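Long-range contact in endo-1,4-beta-xylanase C (Paenibacillus barcinonensis, PDB 4XUR), which hydrolyses internal beta-1,4-xylosidic linkages of xylan, the chain described being its second family 22 carbohydrate-binding module, which binds xylotetraose: residues H44-T58 with V156-D168. Numbering follows the deposited sequence.
Sequences HNSNRSLKTSSRSET and VTETDTIPFYVDD. With CA (calcium ion), chain G.
The Arg55 guanidinium has the rim of the Phe164 ring over one face, with CE2 of Phe164 3.5 Å from NE of Arg55. The two planes stand 66° apart. Near the guanidinium plane, at its edge, Arg55 NH1 donates to Ile162 O at 2.9 Å and Asp160 O at 3.0 Å, both tilted from it. A bend at chi3 (63°) turns the group back to these carbonyls. NE and NH2 of Arg55 hydrogen-bond to His60 O and Thr148 OG1. OD2 of Asp168 lies at the edge of the His44 ring, in its plane, 3.0 Å from CD2 of His44; Asn45 OD1 lies over one face. In strands 48-53 and 164-168, Leu50-Val166 and Thr52-Phe164 are hydrogen-bonded antiparallel pairs, with Lys51-Tyr165 a non-hydrogen-bonded pair between them. Leu50, Thr52, Phe164 and Val166 point to one sheet face; on the other, the extended Lys51 chain runs alongside the Tyr165 ring, and its NZ donates to Tyr165 OH (2.9 Å). OD1 and OD2 of Asp167 both bind the calcium ion at 2.5 Å. Ser46 OG, Arg48 O, water 4, Asp19 and Glu21 complete the site. His44 N donates to the anti lone pair of Asp167 OD2 (2.8 Å). This is a strand pair of a CBM22 beta-sandwich, with a calcium site at one end and, at the other, loops held by Arg55, where the Thr58 side chain comes within about 6 Å of a bound xylose unit.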
loop_
_atom_site.group_PDB
_atom_site.type_symbol
_atom_site.label_atom_id
_atom_site.label_comp_id
_atom_site.label_asym_id
_atom_site.label_seq_id
_atom_site.Cartn_x
_atom_site.Cartn_y
_atom_site.Cartn_z
ATOM N N HIS A 44 -6.630 9.677 9.499
ATOM C CA HIS A 44 -5.617 9.736 10.538
ATOM C C HIS A 44 -5.404 11.187 10.948
ATOM O O HIS A 44 -4.856 11.985 10.190
ATOM C CB HIS A 44 -4.237 9.130 10.099
ATOM C CG HIS A 44 -3.159 9.280 11.124
ATOM N ND1 HIS A 44 -3.235 8.771 12.424
ATOM C CD2 HIS A 44 -1.951 9.886 11.029
ATOM C CE1 HIS A 44 -2.101 9.055 13.063
ATOM N NE2 HIS A 44 -1.325 9.748 12.244
ATOM N N ASN A 45 -5.953 11.548 12.103
ATOM C CA ASN A 45 -5.944 12.936 12.564
ATOM C C ASN A 45 -6.425 13.917 11.464
ATOM O O ASN A 45 -5.873 15.009 11.276
ATOM C CB ASN A 45 -4.551 13.340 13.051
ATOM C CG ASN A 45 -4.070 12.588 14.298
ATOM O OD1 ASN A 45 -2.892 12.277 14.415
ATOM N ND2 ASN A 45 -4.948 12.332 15.236
ATOM N N SER A 46 -7.467 13.515 10.739
ATOM C CA SER A 46 -7.980 14.271 9.600
ATOM C C SER A 46 -9.305 13.717 9.181
ATOM O O SER A 46 -9.783 12.751 9.767
ATOM C CB SER A 46 -7.000 14.242 8.435
ATOM O OG SER A 46 -6.662 12.890 8.019
ATOM N N ASN A 47 -9.869 14.308 8.142
ATOM C CA ASN A 47 -11.196 13.984 7.696
ATOM C C ASN A 47 -11.292 13.032 6.530
ATOM O O ASN A 47 -12.374 12.477 6.251
ATOM C CB ASN A 47 -11.952 15.301 7.367
ATOM C CG ASN A 47 -13.458 15.082 7.177
ATOM O OD1 ASN A 47 -14.141 14.545 8.053
ATOM N ND2 ASN A 47 -13.979 15.507 6.020
ATOM N N ARG A 48 -10.184 12.796 5.826
ATOM C CA ARG A 48 -10.233 11.966 4.627
ATOM C C ARG A 48 -9.097 10.946 4.581
ATOM O O ARG A 48 -7.997 11.195 5.112
ATOM C CB ARG A 48 -10.228 12.831 3.366
ATOM C CG ARG A 48 -11.380 13.859 3.373
ATOM C CD ARG A 48 -11.744 14.400 2.037
ATOM N NE ARG A 48 -12.691 15.523 2.183
ATOM C CZ ARG A 48 -13.094 16.309 1.193
ATOM N NH1 ARG A 48 -12.689 16.099 -0.042
ATOM N NH2 ARG A 48 -13.939 17.294 1.459
ATOM N N SER A 49 -9.397 9.816 3.946
ATOM C CA SER A 49 -8.410 8.711 3.831
ATOM C C SER A 49 -8.848 7.808 2.724
ATOM O O SER A 49 -9.866 8.006 2.114
ATOM C CB SER A 49 -8.296 8.007 5.177
ATOM O OG SER A 49 -9.507 7.359 5.531
ATOM N N LEU A 50 -8.045 6.766 2.418
ATOM C CA LEU A 50 -8.334 5.921 1.307
ATOM C C LEU A 50 -8.787 4.585 1.808
ATOM O O LEU A 50 -8.028 3.852 2.427
ATOM C CB LEU A 50 -7.046 5.736 0.463
ATOM C CG LEU A 50 -7.231 4.851 -0.784
ATOM C CD1 LEU A 50 -8.347 5.362 -1.670
ATOM C CD2 LEU A 50 -5.883 4.778 -1.496
ATOM N N LYS A 51 -10.081 4.255 1.560
ATOM C CA LYS A 51 -10.661 3.012 1.944
ATOM C C LYS A 51 -10.588 2.013 0.826
ATOM O O LYS A 51 -10.981 2.331 -0.287
ATOM C CB LYS A 51 -12.111 3.177 2.382
ATOM C CG LYS A 51 -12.724 1.888 2.986
ATOM C CD LYS A 51 -14.226 2.046 3.346
ATOM C CE LYS A 51 -14.662 0.825 4.200
ATOM N NZ LYS A 51 -15.835 1.083 5.071
ATOM N N THR A 52 -10.093 0.824 1.124
ATOM C CA THR A 52 -10.164 -0.296 0.179
ATOM C C THR A 52 -11.159 -1.321 0.753
ATOM O O THR A 52 -11.048 -1.751 1.888
ATOM C CB THR A 52 -8.773 -0.981 -0.033
ATOM O OG1 THR A 52 -7.836 0.015 -0.443
ATOM C CG2 THR A 52 -8.899 -2.098 -1.037
ATOM N N SER A 53 -12.076 -1.757 -0.092
ATOM C CA SER A 53 -13.148 -2.687 0.288
ATOM C C SER A 53 -13.443 -3.606 -0.844
ATOM O O SER A 53 -12.864 -3.481 -1.936
ATOM C CB SER A 53 -14.431 -1.890 0.673
ATOM O OG SER A 53 -14.946 -1.220 -0.455
ATOM N N SER A 54 -14.397 -4.531 -0.652
ATOM C CA SER A 54 -14.713 -5.544 -1.675
ATOM C C SER A 54 -13.464 -6.367 -2.007
ATOM O O SER A 54 -13.289 -6.770 -3.166
ATOM C CB SER A 54 -15.279 -4.927 -2.966
ATOM O OG SER A 54 -16.522 -4.305 -2.730
ATOM N N ARG A 55 -12.629 -6.630 -0.999
ATOM C CA ARG A 55 -11.435 -7.443 -1.155
ATOM C C ARG A 55 -11.853 -8.927 -1.151
ATOM O O ARG A 55 -12.628 -9.338 -0.315
ATOM C CB ARG A 55 -10.418 -7.148 -0.046
ATOM C CG ARG A 55 -10.024 -5.663 0.110
ATOM C CD ARG A 55 -9.109 -5.424 1.340
ATOM N NE ARG A 55 -7.802 -6.138 1.195
ATOM C CZ ARG A 55 -7.304 -7.012 2.062
ATOM N NH1 ARG A 55 -7.925 -7.335 3.161
ATOM N NH2 ARG A 55 -6.118 -7.627 1.796
ATOM N N SER A 56 -11.339 -9.682 -2.101
ATOM C CA SER A 56 -11.630 -11.150 -2.129
ATOM C C SER A 56 -10.320 -11.923 -2.367
ATOM O O SER A 56 -10.347 -13.120 -2.742
ATOM C CB SER A 56 -12.665 -11.459 -3.199
ATOM O OG SER A 56 -12.266 -11.185 -4.514
ATOM N N GLU A 57 -9.198 -11.251 -2.154
ATOM C CA GLU A 57 -7.905 -11.891 -2.068
ATOM C C GLU A 57 -7.039 -11.138 -1.043
ATOM O O GLU A 57 -7.302 -9.965 -0.707
ATOM C CB GLU A 57 -7.200 -11.898 -3.440
ATOM C CG GLU A 57 -7.926 -12.520 -4.616
ATOM C CD GLU A 57 -8.079 -14.041 -4.561
ATOM O OE1 GLU A 57 -7.478 -14.707 -3.716
ATOM O OE2 GLU A 57 -8.883 -14.579 -5.397
ATOM N N THR A 58 -6.033 -11.826 -0.488
ATOM C CA THR A 58 -5.149 -11.196 0.500
ATOM C C THR A 58 -4.403 -10.090 -0.199
ATOM O O THR A 58 -4.062 -9.084 0.422
ATOM C CB THR A 58 -4.045 -12.158 1.063
ATOM O OG1 THR A 58 -3.252 -12.649 -0.033
ATOM C CG2 THR A 58 -4.647 -13.316 1.831
ATOM N N VAL A 156 -7.983 -18.556 1.337
ATOM C CA VAL A 156 -8.311 -17.154 1.783
ATOM C C VAL A 156 -9.567 -17.203 2.647
ATOM O O VAL A 156 -10.522 -17.939 2.341
ATOM C CB VAL A 156 -8.493 -16.213 0.558
ATOM C CG1 VAL A 156 -8.923 -14.819 0.991
ATOM C CG2 VAL A 156 -7.190 -16.123 -0.204
ATOM N N THR A 157 -9.596 -16.405 3.690
ATOM C CA THR A 157 -10.756 -16.365 4.621
ATOM C C THR A 157 -11.356 -14.956 4.720
ATOM O O THR A 157 -10.871 -14.021 4.121
ATOM C CB THR A 157 -10.317 -16.745 6.038
ATOM O OG1 THR A 157 -9.375 -15.770 6.495
ATOM C CG2 THR A 157 -9.643 -18.080 6.038
ATOM N N GLU A 158 -12.438 -14.857 5.456
ATOM C CA GLU A 158 -13.023 -13.570 5.836
ATOM C C GLU A 158 -12.095 -12.597 6.526
ATOM O O GLU A 158 -12.077 -11.384 6.165
ATOM C CB GLU A 158 -14.142 -13.835 6.806
ATOM C CG GLU A 158 -14.644 -12.570 7.559
ATOM C CD GLU A 158 -16.034 -12.710 8.105
ATOM O OE1 GLU A 158 -16.628 -11.647 8.457
ATOM O OE2 GLU A 158 -16.589 -13.819 8.151
ATOM N N THR A 159 -11.388 -13.057 7.545
ATOM C CA THR A 159 -10.526 -12.226 8.378
ATOM C C THR A 159 -9.388 -11.655 7.531
ATOM O O THR A 159 -8.926 -10.537 7.758
ATOM C CB THR A 159 -9.925 -13.029 9.560
ATOM O OG1 THR A 159 -9.486 -14.320 9.115
ATOM C CG2 THR A 159 -10.958 -13.254 10.635
ATOM N N ASP A 160 -8.939 -12.433 6.556
ATOM C CA ASP A 160 -7.902 -11.999 5.614
ATOM C C ASP A 160 -8.314 -10.857 4.712
ATOM O O ASP A 160 -7.444 -10.049 4.275
ATOM C CB ASP A 160 -7.512 -13.153 4.658
ATOM C CG ASP A 160 -6.773 -14.261 5.347
ATOM O OD1 ASP A 160 -5.875 -14.048 6.204
ATOM O OD2 ASP A 160 -7.083 -15.412 4.978
ATOM N N THR A 161 -9.615 -10.751 4.402
ATOM C CA THR A 161 -10.085 -9.876 3.327
ATOM C C THR A 161 -10.900 -8.701 3.825
ATOM O O THR A 161 -11.733 -8.156 3.097
ATOM C CB THR A 161 -10.819 -10.662 2.200
ATOM O OG1 THR A 161 -11.905 -11.378 2.773
ATOM C CG2 THR A 161 -9.881 -11.586 1.448
ATOM N N ILE A 162 -10.733 -8.362 5.099
ATOM C CA ILE A 162 -11.422 -7.256 5.642
ATOM C C ILE A 162 -11.062 -5.938 4.944
ATOM O O ILE A 162 -9.923 -5.766 4.467
ATOM C CB ILE A 162 -11.165 -7.063 7.176
ATOM C CG1 ILE A 162 -9.669 -6.999 7.459
ATOM C CG2 ILE A 162 -11.852 -8.153 7.963
ATOM C CD1 ILE A 162 -9.341 -5.926 8.450
ATOM N N PRO A 163 -12.030 -4.987 4.850
ATOM C CA PRO A 163 -11.703 -3.667 4.321
ATOM C C PRO A 163 -10.787 -2.904 5.262
ATOM O O PRO A 163 -10.750 -3.194 6.471
ATOM C CB PRO A 163 -13.065 -2.963 4.243
ATOM C CG PRO A 163 -13.855 -3.597 5.358
ATOM C CD PRO A 163 -13.409 -5.045 5.416
ATOM N N PHE A 164 -10.017 -1.944 4.746
ATOM C CA PHE A 164 -9.134 -1.153 5.574
ATOM C C PHE A 164 -8.785 0.195 4.906
ATOM O O PHE A 164 -9.002 0.382 3.735
ATOM C CB PHE A 164 -7.849 -1.905 5.965
ATOM C CG PHE A 164 -6.927 -2.238 4.808
ATOM C CD1 PHE A 164 -6.044 -1.315 4.347
ATOM C CD2 PHE A 164 -6.978 -3.481 4.223
ATOM C CE1 PHE A 164 -5.209 -1.634 3.281
ATOM C CE2 PHE A 164 -6.118 -3.820 3.188
ATOM C CZ PHE A 164 -5.242 -2.857 2.728
ATOM N N TYR A 165 -8.308 1.093 5.740
ATOM C CA TYR A 165 -7.993 2.486 5.399
ATOM C C TYR A 165 -6.506 2.691 5.408
ATOM O O TYR A 165 -5.818 2.114 6.232
ATOM C CB TYR A 165 -8.604 3.460 6.441
ATOM C CG TYR A 165 -10.118 3.270 6.606
ATOM C CD1 TYR A 165 -10.617 2.267 7.455
ATOM C CD2 TYR A 165 -11.001 4.028 5.846
ATOM C CE1 TYR A 165 -12.024 2.080 7.594
ATOM C CE2 TYR A 165 -12.385 3.848 5.943
ATOM C CZ TYR A 165 -12.873 2.879 6.853
ATOM O OH TYR A 165 -14.233 2.687 6.958
ATOM N N VAL A 166 -6.009 3.516 4.482
ATOM C CA VAL A 166 -4.658 4.071 4.608
ATOM C C VAL A 166 -4.667 5.601 4.495
ATOM O O VAL A 166 -5.593 6.151 3.900
ATOM C CB VAL A 166 -3.637 3.546 3.543
ATOM C CG1 VAL A 166 -3.498 2.023 3.639
ATOM C CG2 VAL A 166 -4.019 3.946 2.141
ATOM N N ASP A 167 -3.692 6.243 5.093
ATOM C CA ASP A 167 -3.576 7.709 5.117
ATOM C C ASP A 167 -2.126 8.138 5.357
ATOM O O ASP A 167 -1.285 7.349 5.778
ATOM C CB ASP A 167 -4.495 8.292 6.225
ATOM C CG ASP A 167 -4.912 9.710 5.992
ATOM O OD1 ASP A 167 -4.688 10.310 4.898
ATOM O OD2 ASP A 167 -5.549 10.238 6.935
ATOM N N ASP A 168 -1.833 9.401 5.057
ATOM C CA ASP A 168 -0.538 10.031 5.381
ATOM C C ASP A 168 0.671 9.210 4.854
ATOM O O ASP A 168 1.612 8.897 5.610
ATOM C CB ASP A 168 -0.419 10.317 6.885
ATOM C CG ASP A 168 -1.321 11.475 7.338
ATOM O OD1 ASP A 168 -1.737 12.334 6.487
ATOM O OD2 ASP A 168 -1.650 11.515 8.553
HETATM CA CA CA G . -6.011 12.298 5.543
HETATM O O HOH W 1 -6.973 1.336 1.897
HETATM O O HOH W 2 -12.771 -5.921 1.886
HETATM O O HOH W 3 -14.081 -9.278 1.837
HETATM O O HOH W 4 -4.328 13.363 6.483
#